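PDB 3CDL: transcriptional regulator AefR from Pseudomonas syringae pv. tomato, which probably binds cis-regulatory DNA as a dimeric transcription factor of the TetR family. Local coordinates for residues E59-L64 and R107-A112; S81-L86 and S190-F195. All coordinates share one frame; numbering follows the deposited sequence.

In TetR-family regulators a DNA-binding head is joined to a larger helical C-terminal body, and AefR illustrates both the joint and the far end of that body. Contact 1 sets helix 53-64, which follows the predicted helix-turn-helix, against helix 100-114; contact 2 packs the start of helix 82-97 against helix 181-199. Along the chain their segments alternate, 59-64, 81-86, 107-112, 190-195, and helix 82-97 comes between the two helices of contact 1. The centres are 29 Å apart and the nearest atoms about 18 Å, without touching. Both touch the second subunit, so the joint with the DNA-binding head and the far end of the body each lie close to the dimer partner.

Contact 1: residues E59-L64 and R107-A112; sequences EMLQRL and RVVVGA
Apolar packing between two helices joins residues 59-64, at the C-terminal part of helix 53-64, to residues 107-112 in the C-terminal half of helix 100-114, in a buried part of the chain. Val109 is the residue on which three side chains converge, and its two methyls divide the work. CG1, anti to the backbone N (chi1 177°), meets Leu61 CD1 at 3.4 Å, the two side chains crossing at roughly a right angle. The same methyl and CB of Val109 are both met by Leu64, whose CD2 comes tip to tip with the valine and stands 3.8 Å from CB. CG2 of Val109 faces the selenomethionine Met60, which slides past it in the opposite sense and brings its CE to 3.4 Å from CG2. A bend at chi3 (41°) turns that terminal methyl so that it also reaches Val108, where CE lies 3.3 Å from CG2.

The helix axes pass 10.2 Å apart at an angle of 118°, and the nearest CA pair is Leu61 and Val109. In the TetR fold this is where the helix leading out of the DNA-binding domain rests on the C-terminal domain, a junction through which changes in the body could be passed to the head. Helix 9-24 closes in on the same cluster, Phe22 touching Met60 and Ile19 touching Val108. Within helix 53-64, Arg63 holds Glu59 one turn back: its NE donates to Glu59 OE1 at 3.1 Å, within the guanidinium plane but from above the carboxylate plane, and Glu12 of helix 9-24 offers Arg63 a second salt bridge.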
# COMPACT_ATOMS: atom_id res chain seq x y z
N GLU B 59 -8.25 0.70 19.34
CA GLU B 59 -9.62 0.64 18.87
C GLU B 59 -9.71 0.95 17.39
O GLU B 59 -10.41 0.27 16.65
CB GLU B 59 -10.49 1.62 19.66
CG GLU B 59 -11.82 1.04 20.15
CD GLU B 59 -12.80 0.75 19.04
OE1 GLU B 59 -13.77 1.52 18.87
OE2 GLU B 59 -12.62 -0.26 18.35
N MSE B 60 -9.01 2.00 16.97
CA MSE B 60 -8.89 2.36 15.57
C MSE B 60 -8.34 1.24 14.70
O MSE B 60 -8.80 1.02 13.58
CB MSE B 60 -8.00 3.58 15.43
CG MSE B 60 -8.74 4.87 15.45
SE MSE B 60 -7.55 6.38 15.68
CE MSE B 60 -6.05 5.92 14.54
N LEU B 61 -7.32 0.54 15.20
CA LEU B 61 -6.74 -0.60 14.51
C LEU B 61 -7.80 -1.69 14.31
O LEU B 61 -8.10 -2.05 13.16
CB LEU B 61 -5.54 -1.13 15.30
CG LEU B 61 -4.37 -1.78 14.57
CD1 LEU B 61 -3.76 -0.84 13.53
CD2 LEU B 61 -3.32 -2.26 15.57
N GLN B 62 -8.37 -2.19 15.41
CA GLN B 62 -9.45 -3.19 15.36
C GLN B 62 -10.45 -2.88 14.26
O GLN B 62 -10.83 -3.76 13.50
CB GLN B 62 -10.20 -3.29 16.71
CG GLN B 62 -9.34 -3.48 17.98
CD GLN B 62 -8.63 -4.83 18.07
OE1 GLN B 62 -9.03 -5.72 18.83
NE2 GLN B 62 -7.54 -4.99 17.30
N ARG B 63 -10.84 -1.61 14.18
CA ARG B 63 -11.83 -1.10 13.22
C ARG B 63 -11.37 -1.17 11.78
O ARG B 63 -12.19 -1.21 10.87
CB ARG B 63 -12.15 0.35 13.53
CG ARG B 63 -13.13 0.57 14.62
CD ARG B 63 -13.51 2.03 14.64
NE ARG B 63 -14.19 2.40 15.88
CZ ARG B 63 -15.08 3.37 15.98
NH1 ARG B 63 -15.41 4.09 14.91
NH2 ARG B 63 -15.65 3.63 17.15
N LEU B 64 -10.06 -1.14 11.59
CA LEU B 64 -9.49 -0.99 10.26
C LEU B 64 -9.58 -2.27 9.45
O LEU B 64 -10.52 -2.45 8.69
CB LEU B 64 -8.06 -0.48 10.33
CG LEU B 64 -7.54 -0.04 8.96
CD1 LEU B 64 -8.50 0.95 8.33
CD2 LEU B 64 -6.17 0.54 9.07
N ARG B 107 -6.08 6.13 6.62
CA ARG B 107 -5.02 7.11 6.46
C ARG B 107 -4.32 7.44 7.78
O ARG B 107 -3.10 7.28 7.92
CB ARG B 107 -5.56 8.39 5.85
CG ARG B 107 -5.24 8.57 4.40
CD ARG B 107 -5.87 9.85 3.85
NE ARG B 107 -7.34 9.81 3.92
CZ ARG B 107 -8.13 9.65 2.86
NH1 ARG B 107 -7.61 9.55 1.64
NH2 ARG B 107 -9.46 9.62 3.00
N VAL B 108 -5.09 7.88 8.77
CA VAL B 108 -4.47 8.15 10.07
C VAL B 108 -3.77 6.92 10.67
O VAL B 108 -2.73 7.09 11.28
CB VAL B 108 -5.33 9.02 11.08
CG1 VAL B 108 -6.31 9.92 10.35
CG2 VAL B 108 -6.04 8.20 12.10
N VAL B 109 -4.29 5.70 10.48
CA VAL B 109 -3.67 4.51 11.09
C VAL B 109 -2.35 4.11 10.42
O VAL B 109 -1.34 3.88 11.09
CB VAL B 109 -4.64 3.28 11.20
CG1 VAL B 109 -3.92 2.08 11.76
CG2 VAL B 109 -5.80 3.60 12.10
N VAL B 110 -2.38 4.03 9.10
CA VAL B 110 -1.18 3.92 8.30
C VAL B 110 -0.20 5.05 8.59
O VAL B 110 1.00 4.82 8.75
CB VAL B 110 -1.52 3.89 6.80
CG1 VAL B 110 -0.22 3.81 5.96
CG2 VAL B 110 -2.43 2.71 6.50
N GLY B 111 -0.71 6.27 8.64
CA GLY B 111 0.13 7.42 8.97
C GLY B 111 0.76 7.29 10.34
O GLY B 111 1.90 7.72 10.57
N ALA B 112 0.03 6.68 11.27
CA ALA B 112 0.54 6.54 12.61
C ALA B 112 1.51 5.37 12.72
O ALA B 112 2.32 5.33 13.62
CB ALA B 112 -0.61 6.45 13.65

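Contact 2: residues S81-L86 and S190-F195; sequences SLREQL and SALNMF
Arg83 and Asn193 bridge two helices of the AefR-like C-terminal domain, the all-helical body of the TetR fold, while Leu86, Leu192 and Phe195 make the apolar part of the contact. Helices 82-97 and 181-199 run in largely opposite directions here, their local axes 10.8 Å apart and inclined at 142°.

The polar part is a single carbonyl oxygen held by one guanidinium group. Arg83 NH1 donates to Asn193 OD1 at 2.6 Å, and NH2 adds a weak bond to the same OD1 at 3.1 Å. The oxygen lies at the edge of the guanidinium, close to its plane, whereas NH1 is tilted 28° from the carbonyl plane, and the two flat groups are turned 36° against each other. With CG anti to the backbone N and the chain extended as far as NE, Arg83 spans the gap between the helices. Trp198 of the second subunit also packs on Asn193, placing this bridge beside the dimer interface.

Among the apolar contacts, Leu192 carries the larger share. Its CD1 sits over one face of the guanidinium, offset toward the rim, and 3.9 Å from Arg83 CG, while CD2 passes Leu86 CD2 at 4.2 Å. Leu86 CD2 also approaches Phe195 CD2 to 3.8 Å, obliquely to the ring, and Met159 of helix 152-167 touches both residues.

Capping completes the account: Ser81 is the N-cap of helix 82-97, its OG accepting from Glu84 N at 3.0 Å.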
# COMPACT_ATOMS: atom_id res chain seq x y z
N SER B 81 -22.52 -21.35 -7.98
CA SER B 81 -21.25 -21.20 -8.69
C SER B 81 -20.29 -20.33 -7.90
O SER B 81 -20.70 -19.33 -7.31
CB SER B 81 -21.43 -20.62 -10.09
OG SER B 81 -21.73 -19.24 -10.04
N LEU B 82 -19.02 -20.75 -7.88
CA LEU B 82 -17.92 -19.97 -7.31
C LEU B 82 -17.98 -18.52 -7.76
O LEU B 82 -17.89 -17.60 -6.95
CB LEU B 82 -16.57 -20.56 -7.72
CG LEU B 82 -16.17 -21.95 -7.24
CD1 LEU B 82 -14.76 -22.26 -7.74
CD2 LEU B 82 -16.25 -22.06 -5.72
N ARG B 83 -18.15 -18.33 -9.07
CA ARG B 83 -18.29 -17.02 -9.67
C ARG B 83 -19.34 -16.18 -8.92
O ARG B 83 -19.02 -15.14 -8.35
CB ARG B 83 -18.66 -17.18 -11.15
CG ARG B 83 -18.75 -15.88 -11.90
CD ARG B 83 -18.73 -16.11 -13.38
NE ARG B 83 -18.24 -14.90 -14.04
CZ ARG B 83 -17.00 -14.73 -14.51
NH1 ARG B 83 -16.69 -13.57 -15.07
NH2 ARG B 83 -16.09 -15.70 -14.43
N GLU B 84 -20.58 -16.67 -8.91
CA GLU B 84 -21.70 -15.92 -8.32
C GLU B 84 -21.40 -15.50 -6.89
O GLU B 84 -21.49 -14.31 -6.56
CB GLU B 84 -22.98 -16.76 -8.36
CG GLU B 84 -24.24 -15.94 -8.21
CD GLU B 84 -25.38 -16.73 -7.61
OE1 GLU B 84 -25.88 -17.68 -8.28
OE2 GLU B 84 -25.77 -16.41 -6.47
N GLN B 85 -21.02 -16.47 -6.05
CA GLN B 85 -20.68 -16.20 -4.66
C GLN B 85 -19.41 -15.37 -4.47
O GLN B 85 -19.38 -14.52 -3.60
CB GLN B 85 -20.63 -17.49 -3.82
CG GLN B 85 -19.64 -18.58 -4.27
CD GLN B 85 -19.88 -19.92 -3.55
OE1 GLN B 85 -19.84 -19.99 -2.32
NE2 GLN B 85 -20.14 -20.97 -4.32
N LEU B 86 -18.39 -15.59 -5.29
CA LEU B 86 -17.17 -14.78 -5.17
C LEU B 86 -17.39 -13.35 -5.68
O LEU B 86 -16.81 -12.41 -5.16
CB LEU B 86 -15.96 -15.46 -5.86
CG LEU B 86 -14.59 -14.75 -5.83
CD1 LEU B 86 -14.20 -14.20 -4.45
CD2 LEU B 86 -13.49 -15.64 -6.39
N SER B 190 -12.52 -8.03 -13.36
CA SER B 190 -11.22 -8.61 -13.73
C SER B 190 -10.53 -9.32 -12.60
O SER B 190 -9.86 -10.31 -12.85
CB SER B 190 -10.23 -7.64 -14.41
OG SER B 190 -10.34 -6.36 -13.85
N ALA B 191 -10.70 -8.84 -11.37
CA ALA B 191 -10.13 -9.53 -10.21
C ALA B 191 -10.67 -10.93 -10.19
O ALA B 191 -9.88 -11.88 -10.23
CB ALA B 191 -10.45 -8.81 -8.92
N LEU B 192 -12.00 -11.05 -10.19
CA LEU B 192 -12.77 -12.30 -10.28
C LEU B 192 -12.25 -13.20 -11.39
O LEU B 192 -11.88 -14.36 -11.15
CB LEU B 192 -14.25 -11.98 -10.55
CG LEU B 192 -15.45 -12.85 -10.11
CD1 LEU B 192 -16.65 -12.70 -11.06
CD2 LEU B 192 -15.13 -14.30 -9.96
N ASN B 193 -12.26 -12.66 -12.61
CA ASN B 193 -11.85 -13.37 -13.82
C ASN B 193 -10.41 -13.85 -13.73
O ASN B 193 -10.09 -14.97 -14.10
CB ASN B 193 -12.03 -12.49 -15.05
CG ASN B 193 -13.46 -12.46 -15.55
OD1 ASN B 193 -14.15 -13.48 -15.53
ND2 ASN B 193 -13.92 -11.29 -16.01
N MSE B 194 -9.54 -12.98 -13.25
CA MSE B 194 -8.15 -13.32 -13.11
C MSE B 194 -8.00 -14.40 -12.04
O MSE B 194 -7.33 -15.40 -12.26
CB MSE B 194 -7.33 -12.09 -12.74
CG MSE B 194 -5.87 -12.41 -12.54
SE MSE B 194 -4.78 -10.85 -12.77
CE MSE B 194 -6.10 -9.78 -13.75
N PHE B 195 -8.66 -14.19 -10.90
CA PHE B 195 -8.51 -15.08 -9.76
C PHE B 195 -9.02 -16.47 -10.14
O PHE B 195 -8.27 -17.45 -10.08
CB PHE B 195 -9.20 -14.55 -8.48
CG PHE B 195 -8.93 -15.41 -7.26
CD1 PHE B 195 -7.75 -15.23 -6.51
CD2 PHE B 195 -9.80 -16.45 -6.91
CE1 PHE B 195 -7.47 -16.05 -5.41
CE2 PHE B 195 -9.52 -17.28 -5.81
CZ PHE B 195 -8.36 -17.07 -5.06